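Local coordinates for protein HI_1472 (Haemophilus influenzae, PDB 3PSH), which binds molybdate and tungstate in the periplasm and serves as the solute-binding subunit of the MolBCA ABC transporter that imports molybdate, at residues 192-198 with 219-225. Sequence-based numbering, arbitrary orientation.
With MOO (molybdate ion), chain B.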
loop_
_atom_site.group_PDB
_atom_site.type_symbol
_atom_site.label_atom_id
_atom_site.label_comp_id
_atom_site.label_asym_id
_atom_site.label_seq_id
_atom_site.Cartn_x
_atom_site.Cartn_y
_atom_site.Cartn_z
ATOM N N ASP A 192 0.962 16.112 -9.298
ATOM C CA ASP A 192 1.431 17.390 -8.736
ATOM C C ASP A 192 2.850 17.415 -8.095
ATOM O O ASP A 192 2.972 17.886 -6.968
ATOM C CB ASP A 192 0.356 17.894 -7.752
ATOM C CG ASP A 192 -0.969 18.074 -8.449
ATOM O OD1 ASP A 192 -0.971 18.704 -9.535
ATOM O OD2 ASP A 192 -1.989 17.532 -7.963
ATOM N N LEU A 193 3.858 16.840 -8.771
ATOM C CA LEU A 193 5.266 16.730 -8.327
ATOM C C LEU A 193 5.420 16.100 -6.926
ATOM O O LEU A 193 6.343 16.406 -6.181
ATOM C CB LEU A 193 6.075 18.020 -8.464
ATOM C CG LEU A 193 6.810 18.121 -9.828
ATOM C CD1 LEU A 193 7.009 19.674 -9.957
ATOM C CD2 LEU A 193 8.128 17.399 -9.758
ATOM N N GLY A 194 4.522 15.183 -6.637
ATOM C CA GLY A 194 4.601 14.437 -5.339
ATOM C C GLY A 194 5.548 13.227 -5.555
ATOM O O GLY A 194 5.573 12.616 -6.638
ATOM N N THR A 195 6.321 12.884 -4.529
ATOM C CA THR A 195 7.095 11.590 -4.616
ATOM C C THR A 195 7.208 11.016 -3.247
ATOM O O THR A 195 6.770 11.672 -2.233
ATOM C CB THR A 195 8.474 11.787 -5.304
ATOM O OG1 THR A 195 8.991 10.496 -5.625
ATOM C CG2 THR A 195 9.512 12.373 -4.320
ATOM N N TYR A 196 7.802 9.845 -3.137
ATOM C CA TYR A 196 8.090 9.270 -1.788
ATOM C C TYR A 196 9.551 9.208 -1.572
ATOM O O TYR A 196 10.359 8.724 -2.425
ATOM C CB TYR A 196 7.599 7.821 -1.667
ATOM C CG TYR A 196 6.102 7.674 -1.877
ATOM C CD1 TYR A 196 5.189 7.399 -0.806
ATOM C CD2 TYR A 196 5.523 7.718 -3.191
ATOM C CE1 TYR A 196 3.758 7.156 -1.074
ATOM C CE2 TYR A 196 4.149 7.578 -3.397
ATOM C CZ TYR A 196 3.224 7.334 -2.363
ATOM O OH TYR A 196 1.908 7.093 -2.633
ATOM N N GLY A 197 9.952 9.625 -0.404
ATOM C CA GLY A 197 11.298 9.550 -0.071
ATOM C C GLY A 197 11.557 8.413 0.952
ATOM O O GLY A 197 10.916 7.359 0.906
ATOM N N SER A 198 12.418 8.633 1.960
ATOM C CA SER A 198 12.751 7.617 2.956
ATOM C C SER A 198 11.536 7.239 3.874
ATOM O O SER A 198 10.545 8.025 3.960
ATOM C CB SER A 198 13.966 8.023 3.866
ATOM O OG SER A 198 13.533 9.210 4.599
ATOM N N ILE A 219 14.767 13.189 0.626
ATOM C CA ILE A 219 13.357 13.402 0.955
ATOM C C ILE A 219 12.908 12.443 2.005
ATOM O O ILE A 219 13.216 11.275 2.017
ATOM C CB ILE A 219 12.413 13.327 -0.327
ATOM C CG1 ILE A 219 12.932 14.189 -1.496
ATOM C CG2 ILE A 219 10.978 13.844 0.014
ATOM C CD1 ILE A 219 13.139 15.707 -1.137
ATOM N N LYS A 220 12.117 12.983 2.946
ATOM C CA LYS A 220 11.504 12.150 3.980
ATOM C C LYS A 220 10.030 11.889 3.706
ATOM O O LYS A 220 9.182 12.821 3.720
ATOM C CB LYS A 220 11.675 12.881 5.324
ATOM C CG LYS A 220 11.273 11.992 6.535
ATOM C CD LYS A 220 11.025 12.964 7.763
ATOM C CE LYS A 220 10.816 12.096 9.011
ATOM N NZ LYS A 220 10.835 12.824 10.284
ATOM N N GLY A 221 9.721 10.602 3.437
ATOM C CA GLY A 221 8.335 10.224 3.207
ATOM C C GLY A 221 7.673 10.951 2.070
ATOM O O GLY A 221 8.283 11.166 0.988
ATOM N N PHE A 222 6.381 11.209 2.175
ATOM C CA PHE A 222 5.665 11.593 0.981
ATOM C C PHE A 222 5.698 13.118 0.920
ATOM O O PHE A 222 5.233 13.821 1.840
ATOM C CB PHE A 222 4.226 11.044 0.939
ATOM C CG PHE A 222 3.478 11.506 -0.324
ATOM C CD1 PHE A 222 3.743 10.927 -1.588
ATOM C CD2 PHE A 222 2.717 12.716 -0.267
ATOM C CE1 PHE A 222 3.170 11.416 -2.736
ATOM C CE2 PHE A 222 2.135 13.209 -1.420
ATOM C CZ PHE A 222 2.355 12.573 -2.657
ATOM N N LYS A 223 6.319 13.687 -0.138
ATOM C CA LYS A 223 6.483 15.161 -0.216
ATOM C C LYS A 223 6.288 15.692 -1.627
ATOM O O LYS A 223 6.505 14.921 -2.590
ATOM C CB LYS A 223 7.860 15.629 0.282
ATOM C CG LYS A 223 8.141 15.368 1.775
ATOM C CD LYS A 223 7.283 16.249 2.675
ATOM C CE LYS A 223 7.321 15.710 4.128
ATOM N NZ LYS A 223 8.633 15.412 4.791
ATOM N N GLN A 224 5.924 16.978 -1.758
ATOM C CA GLN A 224 6.025 17.683 -3.048
ATOM C C GLN A 224 7.445 18.162 -3.220
ATOM O O GLN A 224 8.034 18.753 -2.277
ATOM C CB GLN A 224 5.107 18.924 -3.091
ATOM C CG GLN A 224 5.046 19.565 -4.521
ATOM C CD GLN A 224 3.971 20.637 -4.695
ATOM O OE1 GLN A 224 3.960 21.627 -3.961
ATOM N NE2 GLN A 224 3.080 20.447 -5.677
ATOM N N VAL A 225 8.020 17.854 -4.392
ATOM C CA VAL A 225 9.406 18.247 -4.697
ATOM C C VAL A 225 9.332 19.259 -5.841
ATOM O O VAL A 225 8.242 19.492 -6.420
ATOM C CB VAL A 225 10.248 16.968 -5.016
ATOM C CG1 VAL A 225 10.098 15.962 -3.764
ATOM C CG2 VAL A 225 9.774 16.239 -6.245
HETATM MO MO MOO B . -0.070 5.144 0.380
HETATM O O1 MOO B . 1.058 5.568 -0.806
HETATM O O2 MOO B . -0.018 6.228 1.717
HETATM O O3 MOO B . 0.277 3.585 0.968
HETATM O O4 MOO B . -1.564 4.992 -0.413
#
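Tyr196 and Phe222 form a T-shaped pair on one face of a two-stranded antiparallel ribbon, strands 194-196 and 222-224, beside the molybdate site of this periplasmic binding protein. They face each other as a non-hydrogen-bonded pair. Phe222 has CG anti to its backbone N (chi1 178°), which turns its ring edge onto one face of the tyrosine ring: CD1 sits over the centre of that ring, 3.7 Å from Tyr196 CZ, with the planes 65° apart. The same CD1 lies 3.2 Å from Thr195 O, and Phe222 CZ lies 4.0 Å from Gly194 CA. Thr195 and Lys223 supply the hydrogen-bonded pair through reciprocal N-H to O bonds. On the side of the ribbon that carries Thr195, its CG2 meets Val225 CG1 at 3.7 Å, while Thr195 OG1 bonds to Met188 O at the end of strand 184-188, in the adjoining parallel sheet. At the end of the ribbon where 192-193 meets 224-225, the extended Gln224 side chain donates from NE2 to Asp192 O, 2.9 Å away and above the carbonyl plane. The Tyr196 hydroxyl is also hydrogen-bonded to Gln241 NE2. From the ring edge, Tyr196 OH gives a short 2.5 Å hydrogen bond to molybdate O1.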